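Local coordinates for N-carbamoylsarcosine amidase related protein (Thermoplasma acidophilum, PDB 3EEF) that probably hydrolyses N-carbamoylsarcosine or a related amide, as a zinc-binding member of the isochorismatase-like cysteine hydrolase family, at residues M1-E13 with F38-D50. Sequence-based numbering, arbitrary orientation.
With ZN (zinc ion), chain C.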
loop_
_atom_site.group_PDB
_atom_site.type_symbol
_atom_site.label_atom_id
_atom_site.label_comp_id
_atom_site.label_asym_id
_atom_site.label_seq_id
_atom_site.Cartn_x
_atom_site.Cartn_y
_atom_site.Cartn_z
HETATM N N MSE A 1 -23.746 9.852 7.757
HETATM C CA MSE A 1 -22.532 9.171 8.314
HETATM C C MSE A 1 -22.712 7.644 8.420
HETATM O O MSE A 1 -23.756 7.166 8.863
HETATM C CB MSE A 1 -22.232 9.750 9.694
HETATM C CG MSE A 1 -21.232 8.947 10.540
HETATM SE SE MSE A 1 -21.071 9.492 12.454
HETATM C CE MSE A 1 -20.714 11.419 12.087
ATOM N N LYS A 2 -21.702 6.875 8.020
ATOM C CA LYS A 2 -21.716 5.423 8.274
ATOM C C LYS A 2 -20.391 5.018 8.931
ATOM O O LYS A 2 -19.344 4.880 8.266
ATOM C CB LYS A 2 -22.006 4.621 7.004
ATOM C CG LYS A 2 -22.442 3.171 7.263
ATOM C CD LYS A 2 -22.792 2.438 5.958
ATOM C CE LYS A 2 -23.316 0.998 6.186
ATOM N NZ LYS A 2 -22.492 0.181 7.123
ATOM N N PRO A 3 -20.417 4.850 10.258
ATOM C CA PRO A 3 -19.170 4.692 10.941
ATOM C C PRO A 3 -18.848 3.260 11.310
ATOM O O PRO A 3 -19.761 2.428 11.475
ATOM C CB PRO A 3 -19.397 5.496 12.206
ATOM C CG PRO A 3 -20.845 5.195 12.538
ATOM C CD PRO A 3 -21.535 5.011 11.206
ATOM N N ALA A 4 -17.545 2.987 11.468
ATOM C CA ALA A 4 -17.095 1.758 12.097
ATOM C C ALA A 4 -16.246 2.099 13.287
ATOM O O ALA A 4 -15.556 3.127 13.298
ATOM C CB ALA A 4 -16.309 0.927 11.121
ATOM N N LEU A 5 -16.273 1.227 14.286
ATOM C CA LEU A 5 -15.459 1.450 15.475
ATOM C C LEU A 5 -14.162 0.645 15.359
ATOM O O LEU A 5 -14.199 -0.553 15.112
ATOM C CB LEU A 5 -16.226 1.071 16.737
ATOM C CG LEU A 5 -15.488 1.167 18.055
ATOM C CD1 LEU A 5 -15.263 2.658 18.495
ATOM C CD2 LEU A 5 -16.260 0.343 19.092
ATOM N N VAL A 6 -13.034 1.335 15.504
ATOM C CA VAL A 6 -11.717 0.717 15.461
ATOM C C VAL A 6 -11.144 0.797 16.863
ATOM O O VAL A 6 -10.981 1.895 17.392
ATOM C CB VAL A 6 -10.776 1.398 14.428
ATOM C CG1 VAL A 6 -9.415 0.733 14.412
ATOM C CG2 VAL A 6 -11.384 1.333 13.045
ATOM N N VAL A 7 -10.897 -0.369 17.467
ATOM C CA VAL A 7 -10.461 -0.469 18.859
ATOM C C VAL A 7 -8.985 -0.809 18.891
ATOM O O VAL A 7 -8.602 -1.975 18.641
ATOM C CB VAL A 7 -11.224 -1.558 19.645
ATOM C CG1 VAL A 7 -10.842 -1.468 21.082
ATOM C CG2 VAL A 7 -12.776 -1.424 19.511
ATOM N N VAL A 8 -8.156 0.187 19.210
ATOM C CA VAL A 8 -6.694 0.045 19.052
ATOM C C VAL A 8 -5.939 -0.483 20.306
ATOM O O VAL A 8 -5.940 0.172 21.329
ATOM C CB VAL A 8 -6.046 1.390 18.599
ATOM C CG1 VAL A 8 -4.541 1.179 18.284
ATOM C CG2 VAL A 8 -6.828 1.999 17.367
ATOM N N ASP A 9 -5.329 -1.671 20.206
ATOM C CA ASP A 9 -4.390 -2.186 21.231
ATOM C C ASP A 9 -4.913 -2.275 22.661
ATOM O O ASP A 9 -4.156 -2.089 23.632
ATOM C CB ASP A 9 -3.062 -1.384 21.216
ATOM C CG ASP A 9 -2.138 -1.793 20.064
ATOM O OD1 ASP A 9 -2.085 -3.002 19.700
ATOM O OD2 ASP A 9 -1.458 -0.890 19.522
HETATM N N MSE A 10 -6.183 -2.611 22.819
HETATM C CA MSE A 10 -6.715 -2.818 24.162
HETATM C C MSE A 10 -6.329 -4.231 24.589
HETATM O O MSE A 10 -7.184 -5.107 24.687
HETATM C CB MSE A 10 -8.232 -2.620 24.198
HETATM C CG MSE A 10 -8.698 -1.185 23.922
HETATM SE SE MSE A 10 -8.208 0.073 25.311
HETATM C CE MSE A 10 -9.619 -0.283 26.630
ATOM N N VAL A 11 -5.028 -4.445 24.812
ATOM C CA VAL A 11 -4.499 -5.787 25.043
ATOM C C VAL A 11 -3.861 -5.867 26.431
ATOM O O VAL A 11 -3.538 -4.851 27.030
ATOM C CB VAL A 11 -3.506 -6.218 23.915
ATOM C CG1 VAL A 11 -4.214 -6.137 22.556
ATOM C CG2 VAL A 11 -2.241 -5.328 23.912
ATOM N N ASN A 12 -3.724 -7.091 26.927
ATOM C CA ASN A 12 -3.307 -7.373 28.307
ATOM C C ASN A 12 -2.032 -6.684 28.744
ATOM O O ASN A 12 -1.969 -6.147 29.827
ATOM C CB ASN A 12 -3.172 -8.890 28.513
ATOM C CG ASN A 12 -4.526 -9.573 28.654
ATOM O OD1 ASN A 12 -5.468 -9.000 29.209
ATOM N ND2 ASN A 12 -4.626 -10.799 28.170
ATOM N N GLU A 13 -1.014 -6.679 27.904
ATOM C CA GLU A 13 0.254 -6.133 28.339
ATOM C C GLU A 13 0.181 -4.644 28.600
ATOM O O GLU A 13 0.932 -4.154 29.422
ATOM C CB GLU A 13 1.360 -6.433 27.332
ATOM C CG GLU A 13 2.735 -5.858 27.710
ATOM C CD GLU A 13 3.841 -6.469 26.895
ATOM O OE1 GLU A 13 3.541 -7.336 26.051
ATOM O OE2 GLU A 13 5.010 -6.087 27.100
ATOM N N PHE A 38 -22.206 0.286 19.574
ATOM C CA PHE A 38 -21.959 -0.055 18.162
ATOM C C PHE A 38 -22.547 -1.416 17.806
ATOM O O PHE A 38 -23.165 -1.586 16.742
ATOM C CB PHE A 38 -20.461 -0.024 17.829
ATOM C CG PHE A 38 -20.025 1.256 17.228
ATOM C CD1 PHE A 38 -19.911 2.392 18.003
ATOM C CD2 PHE A 38 -19.744 1.344 15.869
ATOM C CE1 PHE A 38 -19.523 3.608 17.427
ATOM C CE2 PHE A 38 -19.355 2.550 15.305
ATOM C CZ PHE A 38 -19.249 3.678 16.084
ATOM N N ARG A 39 -22.324 -2.379 18.701
ATOM C CA ARG A 39 -22.876 -3.726 18.548
ATOM C C ARG A 39 -24.398 -3.685 18.543
ATOM O O ARG A 39 -25.026 -4.210 17.637
ATOM C CB ARG A 39 -22.417 -4.635 19.685
ATOM C CG ARG A 39 -20.956 -5.072 19.617
ATOM C CD ARG A 39 -20.769 -6.356 20.400
ATOM N NE ARG A 39 -19.367 -6.620 20.710
ATOM C CZ ARG A 39 -18.815 -6.576 21.924
ATOM N NH1 ARG A 39 -19.536 -6.282 23.011
ATOM N NH2 ARG A 39 -17.518 -6.845 22.063
ATOM N N ARG A 40 -24.980 -3.048 19.560
ATOM C CA ARG A 40 -26.429 -2.974 19.695
ATOM C C ARG A 40 -27.030 -2.293 18.462
ATOM O O ARG A 40 -28.195 -2.495 18.138
ATOM C CB ARG A 40 -26.834 -2.252 20.996
ATOM N N SER A 41 -26.216 -1.507 17.764
ATOM C CA SER A 41 -26.661 -0.821 16.567
ATOM C C SER A 41 -26.227 -1.470 15.234
ATOM O O SER A 41 -26.489 -0.900 14.175
ATOM C CB SER A 41 -26.207 0.627 16.631
ATOM O OG SER A 41 -26.403 1.244 15.382
ATOM N N GLY A 42 -25.595 -2.646 15.280
ATOM C CA GLY A 42 -25.248 -3.417 14.073
ATOM C C GLY A 42 -24.026 -2.951 13.278
ATOM O O GLY A 42 -23.656 -3.560 12.283
ATOM N N LEU A 43 -23.391 -1.870 13.699
ATOM C CA LEU A 43 -22.268 -1.293 12.948
ATOM C C LEU A 43 -20.986 -2.069 13.226
ATOM O O LEU A 43 -20.833 -2.621 14.309
ATOM C CB LEU A 43 -22.083 0.179 13.324
ATOM C CG LEU A 43 -23.252 1.118 13.005
ATOM C CD1 LEU A 43 -23.140 2.382 13.810
ATOM C CD2 LEU A 43 -23.287 1.442 11.512
ATOM N N PRO A 44 -20.038 -2.069 12.265
ATOM C CA PRO A 44 -18.827 -2.863 12.396
ATOM C C PRO A 44 -17.925 -2.437 13.564
ATOM O O PRO A 44 -17.730 -1.247 13.822
ATOM C CB PRO A 44 -18.102 -2.640 11.062
ATOM C CG PRO A 44 -19.071 -1.968 10.164
ATOM C CD PRO A 44 -20.017 -1.240 11.050
ATOM N N VAL A 45 -17.388 -3.437 14.248
ATOM C CA VAL A 45 -16.414 -3.243 15.320
ATOM C C VAL A 45 -15.177 -4.033 14.948
ATOM O O VAL A 45 -15.268 -5.229 14.670
ATOM C CB VAL A 45 -16.949 -3.751 16.630
ATOM C CG1 VAL A 45 -15.809 -3.822 17.683
ATOM C CG2 VAL A 45 -18.127 -2.860 17.094
ATOM N N VAL A 46 -14.031 -3.355 14.913
ATOM C CA VAL A 46 -12.784 -3.960 14.498
ATOM C C VAL A 46 -11.679 -3.745 15.531
ATOM O O VAL A 46 -11.299 -2.622 15.810
ATOM C CB VAL A 46 -12.309 -3.342 13.162
ATOM C CG1 VAL A 46 -11.006 -4.015 12.712
ATOM C CG2 VAL A 46 -13.426 -3.439 12.090
ATOM N N TYR A 47 -11.161 -4.836 16.072
ATOM C CA TYR A 47 -10.048 -4.773 16.979
ATOM C C TYR A 47 -8.786 -4.898 16.159
ATOM O O TYR A 47 -8.667 -5.802 15.343
ATOM C CB TYR A 47 -10.102 -5.914 18.004
ATOM C CG TYR A 47 -11.277 -5.878 18.980
ATOM C CD1 TYR A 47 -11.112 -5.434 20.292
ATOM C CD2 TYR A 47 -12.540 -6.308 18.596
ATOM C CE1 TYR A 47 -12.181 -5.428 21.184
ATOM C CE2 TYR A 47 -13.617 -6.289 19.483
ATOM C CZ TYR A 47 -13.433 -5.854 20.771
ATOM O OH TYR A 47 -14.507 -5.856 21.644
ATOM N N VAL A 48 -7.843 -3.982 16.392
ATOM C CA VAL A 48 -6.544 -4.022 15.760
ATOM C C VAL A 48 -5.480 -4.100 16.883
ATOM O O VAL A 48 -5.299 -3.150 17.611
ATOM C CB VAL A 48 -6.328 -2.813 14.794
ATOM C CG1 VAL A 48 -7.211 -2.912 13.596
ATOM C CG2 VAL A 48 -6.655 -1.512 15.467
ATOM N N ASN A 49 -4.786 -5.240 16.986
ATOM C CA ASN A 49 -3.869 -5.559 18.091
ATOM C C ASN A 49 -2.475 -5.896 17.641
ATOM O O ASN A 49 -2.275 -6.749 16.765
ATOM C CB ASN A 49 -4.397 -6.774 18.830
ATOM C CG ASN A 49 -5.837 -6.627 19.177
ATOM O OD1 ASN A 49 -6.225 -5.623 19.770
ATOM N ND2 ASN A 49 -6.654 -7.593 18.784
ATOM N N ASP A 50 -1.495 -5.233 18.233
ATOM C CA ASP A 50 -0.113 -5.657 18.071
ATOM C C ASP A 50 0.014 -7.168 18.231
ATOM O O ASP A 50 -0.569 -7.756 19.144
ATOM C CB ASP A 50 0.801 -4.932 19.055
ATOM C CG ASP A 50 1.274 -3.568 18.529
ATOM O OD1 ASP A 50 0.968 -3.221 17.360
ATOM O OD2 ASP A 50 2.006 -2.871 19.267
HETATM ZN ZN ZN C . 3.947 -2.355 19.004
HETATM O O HOH W 1 -7.869 -3.679 20.523
#
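Strands 3-8 and 45-50, neighbours in the parallel sheet of this isochorismatase-like α/β fold, are joined by a beta-alpha-beta crossover through helix 22-40 and lead at their C-terminal ends to the zinc site. Five backbone hydrogen bonds form the ladder, starting with Leu5 N to Pro44 O (2.9 Å). Proline is tolerated at 44 because its carbonyl, not an N-H, supplies that bond, while its ring packs on Ala4 CB. Beta-branched valines, which suit extended backbone, predominate: Val6 CG1, anti to its backbone N (chi1 180°), meets Val48 CG2 at 3.7 Å, while on the helix-covered face Val7 CB meets Tyr47 CD1 at 3.9 Å, the side chains running side by side. There Leu5 CB sits over the centre of the Phe38 ring, a CH-pi contact. At the C-terminal end, a water donates to Val7 O and Asn49 OD1 and accepts from Met10 N. Asp9 OD1 takes the Asp50 N-H in a nearly straight 2.7 Å bond (177°). Replacing Asp9 by alanine would probably leave that N-H without its mate and the zinc ligand's backbone less firmly placed. Asp50 OD1 is salt-bridged to Lys90, and Asp50 OD2 binds zinc at 2.0 Å with His52, Glu58 and His65; a second-shell carboxylate thus helps position a first-shell ligand.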